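Local coordinates for protein galactose mutarotase related enzyme (Lactobacillus acidophilus, PDB 3DCD) that is of unknown function but probably binds carbohydrates and may act as a sugar isomerase related to aldose 1-epimerases, at residues F159-H164 against D203-E208; N214-R219 against P235-W240. One frame throughout, in Å; residues are numbered along the deposited sequence.

Interactions 1 and 2 have centres about 5 Å apart and form one buried patch between two antiparallel sheets. Strands 159-164 and 214-220 are neighbours in the larger sheet. Strands 205-208 and 236-240 are neighbours in the other. Each interaction takes one strand from each sheet. Both segments of interaction 1 precede both segments of interaction 2 in the sequence. Probable backbone hydrogen bonds, Asp162 O to Ser217 N and Leu205 N to Ile239 O, tie them within the sheets, both at 2.8 Å. The two contacts thus share the apolar layer between stacked sheets of this galactose mutarotase-like, all-beta fold.

Interaction 1: F159-H164 against D203-E208; sequences FYFDMH and DALIYE
Phe161 and Met163 of strand 159-164 face Leu205 and Tyr207 of strand 205-208 in the layer between two sheets. The strand axes lie 11.7 Å apart and run nearly parallel, at 11°. That gap is too wide for backbone pairing, so side chains alone bridge it. Met163 is a selenomethionine. Its SE reaches Tyr207 CD2 at 4.1 Å and stands 4.6 Å from the ring centroid of Tyr207, 29° off the normal. This is an oblique Met-aromatic contact. The bend at its third torsion (chi3 58°) turns the terminal methyl aside and leaves the selenium to meet the ring. Phe161 and Tyr207 reach in from opposite directions. The hydroxyl OH of Tyr207 comes to the edge of the Phe161 ring, in its plane, 4.0 Å from CZ. Phe161 CE1 also lies 4.2 Å from Tyr207 CE2. The same CZ of Phe161 has Leu205 CD1 beside it at 4.1 Å, again near the ring plane.

All four of these residues are buried. Ile239 and Val216 extend the packing around Phe161, and Val237 touches Met163. By contrast, Asp162, His164 and Glu208 are partly exposed and take no part. Glu208 makes a salt bridge with Arg184, while the hydroxyl of Tyr160, a buried residue, is hydrogen-bonded to Asp221.

No hydrogen bond crosses the contact, and only 149 Å² is buried between the segments. Cohesion probably comes mainly from dispersion and the exclusion of water. The Tyr207 oxygen beside ring hydrogens of Phe161 may add a weak electrostatic attraction, and the polarisable selenium, in the place of a methionine sulfur, probably adds dispersion against the ring.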
loop_
_atom_site.group_PDB
_atom_site.type_symbol
_atom_site.label_atom_id
_atom_site.label_comp_id
_atom_site.label_asym_id
_atom_site.label_seq_id
_atom_site.Cartn_x
_atom_site.Cartn_y
_atom_site.Cartn_z
ATOM N N PHE A 159 -6.082 -3.272 -19.784
ATOM C CA PHE A 159 -5.189 -3.645 -18.694
ATOM C C PHE A 159 -5.815 -4.687 -17.804
ATOM O O PHE A 159 -7.038 -4.844 -17.760
ATOM C CB PHE A 159 -4.778 -2.411 -17.869
ATOM C CG PHE A 159 -3.967 -1.429 -18.658
ATOM C CD1 PHE A 159 -4.599 -0.491 -19.484
ATOM C CD2 PHE A 159 -2.575 -1.456 -18.609
ATOM C CE1 PHE A 159 -3.860 0.408 -20.253
ATOM C CE2 PHE A 159 -1.826 -0.553 -19.386
ATOM C CZ PHE A 159 -2.470 0.375 -20.194
ATOM N N TYR A 160 -4.972 -5.406 -17.085
ATOM C CA TYR A 160 -5.466 -6.440 -16.198
ATOM C C TYR A 160 -4.438 -6.678 -15.117
ATOM O O TYR A 160 -3.282 -6.259 -15.252
ATOM C CB TYR A 160 -5.742 -7.734 -16.986
ATOM C CG TYR A 160 -4.541 -8.321 -17.709
ATOM C CD1 TYR A 160 -4.278 -8.006 -19.043
ATOM C CD2 TYR A 160 -3.690 -9.227 -17.062
ATOM C CE1 TYR A 160 -3.164 -8.573 -19.722
ATOM C CE2 TYR A 160 -2.581 -9.798 -17.729
ATOM C CZ TYR A 160 -2.323 -9.462 -19.043
ATOM O OH TYR A 160 -1.234 -10.039 -19.677
ATOM N N PHE A 161 -4.868 -7.345 -14.054
ATOM C CA PHE A 161 -3.928 -7.882 -13.068
ATOM C C PHE A 161 -4.001 -9.398 -13.021
ATOM O O PHE A 161 -5.035 -10.012 -13.324
ATOM C CB PHE A 161 -4.047 -7.223 -11.678
ATOM C CG PHE A 161 -5.334 -7.525 -10.939
ATOM C CD1 PHE A 161 -5.386 -8.550 -10.004
ATOM C CD2 PHE A 161 -6.485 -6.764 -11.168
ATOM C CE1 PHE A 161 -6.551 -8.826 -9.306
ATOM C CE2 PHE A 161 -7.668 -7.035 -10.485
ATOM C CZ PHE A 161 -7.699 -8.072 -9.549
ATOM N N ASP A 162 -2.859 -9.981 -12.701
ATOM C CA ASP A 162 -2.681 -11.401 -12.692
ATOM C C ASP A 162 -1.888 -11.752 -11.445
ATOM O O ASP A 162 -0.838 -11.182 -11.185
ATOM C CB ASP A 162 -1.912 -11.830 -13.940
ATOM C CG ASP A 162 -2.137 -13.274 -14.284
ATOM O OD1 ASP A 162 -3.076 -13.896 -13.731
ATOM O OD2 ASP A 162 -1.376 -13.801 -15.116
HETATM N N MSE A 163 -2.390 -12.695 -10.670
HETATM C CA MSE A 163 -1.717 -13.049 -9.436
HETATM C C MSE A 163 -0.994 -14.381 -9.559
HETATM O O MSE A 163 -1.518 -15.342 -10.135
HETATM C CB MSE A 163 -2.716 -13.059 -8.294
HETATM C CG MSE A 163 -3.490 -11.766 -8.213
HETATM SE SE MSE A 163 -4.675 -11.727 -6.670
HETATM C CE MSE A 163 -3.323 -11.980 -5.338
ATOM N N HIS A 164 0.232 -14.421 -9.055
ATOM C CA HIS A 164 1.000 -15.654 -9.008
ATOM C C HIS A 164 1.334 -15.952 -7.538
ATOM O O HIS A 164 1.587 -15.028 -6.776
ATOM C CB HIS A 164 2.259 -15.509 -9.863
ATOM C CG HIS A 164 1.972 -15.158 -11.295
ATOM N ND1 HIS A 164 1.853 -13.853 -11.737
ATOM C CD2 HIS A 164 1.753 -15.943 -12.377
ATOM C CE1 HIS A 164 1.590 -13.851 -13.031
ATOM N NE2 HIS A 164 1.525 -15.107 -13.445
ATOM N N ASP A 203 -16.106 -0.822 -3.934
ATOM C CA ASP A 203 -14.855 -0.525 -3.216
ATOM C C ASP A 203 -13.761 -1.587 -3.516
ATOM O O ASP A 203 -13.884 -2.356 -4.469
ATOM C CB ASP A 203 -15.148 -0.371 -1.715
ATOM C CG ASP A 203 -14.211 0.577 -1.019
ATOM O OD1 ASP A 203 -13.039 0.745 -1.442
ATOM O OD2 ASP A 203 -14.655 1.152 -0.008
ATOM N N ALA A 204 -12.694 -1.587 -2.724
ATOM C CA ALA A 204 -11.482 -2.383 -2.953
ATOM C C ALA A 204 -11.763 -3.876 -3.046
ATOM O O ALA A 204 -12.637 -4.388 -2.345
ATOM C CB ALA A 204 -10.463 -2.126 -1.833
ATOM N N LEU A 205 -11.032 -4.556 -3.925
ATOM C CA LEU A 205 -11.045 -6.013 -3.986
ATOM C C LEU A 205 -9.977 -6.479 -2.991
ATOM O O LEU A 205 -8.815 -6.114 -3.125
ATOM C CB LEU A 205 -10.721 -6.478 -5.413
ATOM C CG LEU A 205 -11.575 -5.860 -6.526
ATOM C CD1 LEU A 205 -11.067 -6.280 -7.931
ATOM C CD2 LEU A 205 -13.040 -6.240 -6.338
ATOM N N ILE A 206 -10.373 -7.265 -1.986
ATOM C CA ILE A 206 -9.449 -7.665 -0.933
ATOM C C ILE A 206 -9.259 -9.157 -0.980
ATOM O O ILE A 206 -10.242 -9.892 -0.849
ATOM C CB ILE A 206 -9.961 -7.256 0.495
ATOM C CG1 ILE A 206 -10.172 -5.738 0.576
ATOM C CG2 ILE A 206 -8.982 -7.750 1.580
ATOM C CD1 ILE A 206 -10.865 -5.254 1.867
ATOM N N TYR A 207 -8.004 -9.590 -1.161
ATOM C CA TYR A 207 -7.690 -11.016 -1.268
ATOM C C TYR A 207 -6.829 -11.497 -0.112
ATOM O O TYR A 207 -5.864 -10.842 0.280
ATOM C CB TYR A 207 -7.042 -11.348 -2.624
ATOM C CG TYR A 207 -7.909 -10.942 -3.803
ATOM C CD1 TYR A 207 -9.045 -11.673 -4.144
ATOM C CD2 TYR A 207 -7.606 -9.794 -4.552
ATOM C CE1 TYR A 207 -9.846 -11.286 -5.214
ATOM C CE2 TYR A 207 -8.403 -9.398 -5.618
ATOM C CZ TYR A 207 -9.504 -10.160 -5.955
ATOM O OH TYR A 207 -10.287 -9.764 -7.012
ATOM N N GLU A 208 -7.231 -12.633 0.455
ATOM C CA GLU A 208 -6.473 -13.307 1.485
ATOM C C GLU A 208 -5.299 -13.992 0.805
ATOM O O GLU A 208 -5.497 -14.774 -0.126
ATOM C CB GLU A 208 -7.367 -14.333 2.194
ATOM C CG GLU A 208 -8.446 -13.666 3.085
ATOM C CD GLU A 208 -9.291 -14.660 3.868
ATOM O OE1 GLU A 208 -9.138 -15.895 3.663
ATOM O OE2 GLU A 208 -10.115 -14.198 4.686
#

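Interaction 2: N214-R219 against P235-W240; sequences NKVSLR and PFVGIW
The inner faces of two stacked beta sheets meet here, between strand 214-220 of the larger sheet and strand 236-240 of the other. Val216 carries the contact for the first strand and divides its two methyl branches between two partners. CG2 of Val216 meets CG2 of Val237 at 4.4 Å. CG1 of Val216 meets CD1 of Ile239 at 4.3 Å. The CA atoms of Val216 and Val237 are 9.0 Å apart, which leaves room for side chains but not for backbone hydrogen bonds between the strands.

With CG1 trans to the backbone N (chi1 -177°), Val216 directs one methyl to each partner. In Ile239 a turn of about -62° at chi2 bends the chain and brings CD1 up to Val216.

Contact is light: 85 Å² is buried, and all three touching residues are buried in the protein. Strand 159-164 packs alongside and thickens the layer. Val216 is held in its own sheet by backbone hydrogen bonding with Val229 of strand 226-232. Farther along strand 236-240, Trp240 packs edge-to-face with Trp42.

Branched aliphatic side chains meeting methyl to methyl between hydrogen-bonded sheets are typical of a beta-sandwich core, here that of the galactose mutarotase-like fold.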
loop_
_atom_site.group_PDB
_atom_site.type_symbol
_atom_site.label_atom_id
_atom_site.label_comp_id
_atom_site.label_asym_id
_atom_site.label_seq_id
_atom_site.Cartn_x
_atom_site.Cartn_y
_atom_site.Cartn_z
ATOM N N ASN A 214 3.825 -14.525 -3.304
ATOM C CA ASN A 214 2.761 -13.874 -4.047
ATOM C C ASN A 214 3.267 -12.675 -4.819
ATOM O O ASN A 214 4.048 -11.843 -4.307
ATOM C CB ASN A 214 1.586 -13.481 -3.150
ATOM C CG ASN A 214 1.034 -14.664 -2.392
ATOM O OD1 ASN A 214 1.189 -14.766 -1.171
ATOM N ND2 ASN A 214 0.401 -15.569 -3.108
ATOM N N LYS A 215 2.824 -12.608 -6.063
ATOM C CA LYS A 215 3.158 -11.491 -6.926
ATOM C C LYS A 215 1.912 -11.084 -7.683
ATOM O O LYS A 215 1.206 -11.930 -8.223
ATOM C CB LYS A 215 4.265 -11.877 -7.909
ATOM C CG LYS A 215 5.449 -12.529 -7.220
ATOM C CD LYS A 215 6.308 -13.378 -8.174
ATOM C CE LYS A 215 5.687 -14.758 -8.569
ATOM N NZ LYS A 215 5.782 -15.848 -7.526
ATOM N N VAL A 216 1.654 -9.791 -7.730
ATOM C CA VAL A 216 0.542 -9.266 -8.510
ATOM C C VAL A 216 1.142 -8.534 -9.728
ATOM O O VAL A 216 1.954 -7.622 -9.549
ATOM C CB VAL A 216 -0.335 -8.294 -7.674
ATOM C CG1 VAL A 216 -1.538 -7.803 -8.501
ATOM C CG2 VAL A 216 -0.805 -8.963 -6.347
ATOM N N SER A 217 0.766 -8.946 -10.944
ATOM C CA SER A 217 1.297 -8.318 -12.160
ATOM C C SER A 217 0.229 -7.472 -12.796
ATOM O O SER A 217 -0.862 -7.961 -13.086
ATOM C CB SER A 217 1.719 -9.349 -13.224
ATOM O OG SER A 217 2.755 -10.179 -12.763
ATOM N N LEU A 218 0.575 -6.228 -13.055
ATOM C CA LEU A 218 -0.272 -5.331 -13.802
ATOM C C LEU A 218 0.304 -5.159 -15.210
ATOM O O LEU A 218 1.451 -4.733 -15.377
ATOM C CB LEU A 218 -0.376 -4.009 -13.047
ATOM C CG LEU A 218 -0.948 -2.820 -13.798
ATOM C CD1 LEU A 218 -2.446 -3.028 -14.002
ATOM C CD2 LEU A 218 -0.650 -1.580 -12.942
ATOM N N ARG A 219 -0.494 -5.548 -16.206
ATOM C CA ARG A 219 -0.051 -5.649 -17.594
ATOM C C ARG A 219 -1.132 -5.241 -18.598
ATOM O O ARG A 219 -2.271 -4.966 -18.226
ATOM C CB ARG A 219 0.340 -7.098 -17.892
ATOM C CG ARG A 219 1.676 -7.482 -17.274
ATOM C CD ARG A 219 1.692 -8.913 -16.831
ATOM N NE ARG A 219 1.679 -9.803 -17.974
ATOM C CZ ARG A 219 2.752 -10.136 -18.681
ATOM N NH1 ARG A 219 3.947 -9.644 -18.354
ATOM N NH2 ARG A 219 2.631 -10.968 -19.718
ATOM N N PRO A 235 -0.362 -10.849 4.561
ATOM C CA PRO A 235 -1.514 -11.750 4.604
ATOM C C PRO A 235 -2.685 -11.303 3.723
ATOM O O PRO A 235 -3.618 -12.082 3.520
ATOM C CB PRO A 235 -1.911 -11.731 6.075
ATOM C CG PRO A 235 -1.488 -10.381 6.559
ATOM C CD PRO A 235 -0.252 -10.035 5.788
ATOM N N PHE A 236 -2.638 -10.068 3.215
ATOM C CA PHE A 236 -3.722 -9.528 2.383
ATOM C C PHE A 236 -3.132 -8.631 1.301
ATOM O O PHE A 236 -2.071 -8.020 1.485
ATOM C CB PHE A 236 -4.730 -8.642 3.158
ATOM C CG PHE A 236 -5.254 -9.233 4.453
ATOM C CD1 PHE A 236 -6.257 -10.205 4.442
ATOM C CD2 PHE A 236 -4.775 -8.776 5.670
ATOM C CE1 PHE A 236 -6.743 -10.742 5.639
ATOM C CE2 PHE A 236 -5.245 -9.299 6.862
ATOM C CZ PHE A 236 -6.241 -10.295 6.850
ATOM N N VAL A 237 -3.866 -8.504 0.203
ATOM C CA VAL A 237 -3.596 -7.424 -0.754
ATOM C C VAL A 237 -4.922 -6.781 -1.157
ATOM O O VAL A 237 -5.922 -7.480 -1.393
ATOM C CB VAL A 237 -2.781 -7.929 -1.994
ATOM C CG1 VAL A 237 -3.570 -8.964 -2.809
ATOM C CG2 VAL A 237 -2.365 -6.747 -2.920
ATOM N N GLY A 238 -4.950 -5.455 -1.210
ATOM C CA GLY A 238 -6.131 -4.775 -1.743
ATOM C C GLY A 238 -5.850 -4.224 -3.127
ATOM O O GLY A 238 -4.761 -3.701 -3.383
ATOM N N ILE A 239 -6.828 -4.352 -4.018
ATOM C CA ILE A 239 -6.772 -3.746 -5.352
ATOM C C ILE A 239 -7.899 -2.716 -5.404
ATOM O O ILE A 239 -9.054 -3.056 -5.113
ATOM C CB ILE A 239 -6.992 -4.781 -6.521
ATOM C CG1 ILE A 239 -6.275 -6.133 -6.284
ATOM C CG2 ILE A 239 -6.611 -4.149 -7.889
ATOM C CD1 ILE A 239 -4.750 -6.075 -6.186
ATOM N N TRP A 240 -7.587 -1.477 -5.800
ATOM C CA TRP A 240 -8.574 -0.410 -5.723
ATOM C C TRP A 240 -8.311 0.680 -6.762
ATOM O O TRP A 240 -7.165 0.993 -7.074
ATOM C CB TRP A 240 -8.555 0.209 -4.305
ATOM C CG TRP A 240 -9.390 1.478 -4.111
ATOM C CD1 TRP A 240 -10.734 1.559 -3.830
ATOM C CD2 TRP A 240 -8.919 2.827 -4.191
ATOM N NE1 TRP A 240 -11.121 2.888 -3.719
ATOM C CE2 TRP A 240 -10.024 3.682 -3.934
ATOM C CE3 TRP A 240 -7.663 3.399 -4.443
ATOM C CZ2 TRP A 240 -9.913 5.072 -3.947
ATOM C CZ3 TRP A 240 -7.553 4.794 -4.448
ATOM C CH2 TRP A 240 -8.673 5.609 -4.196
#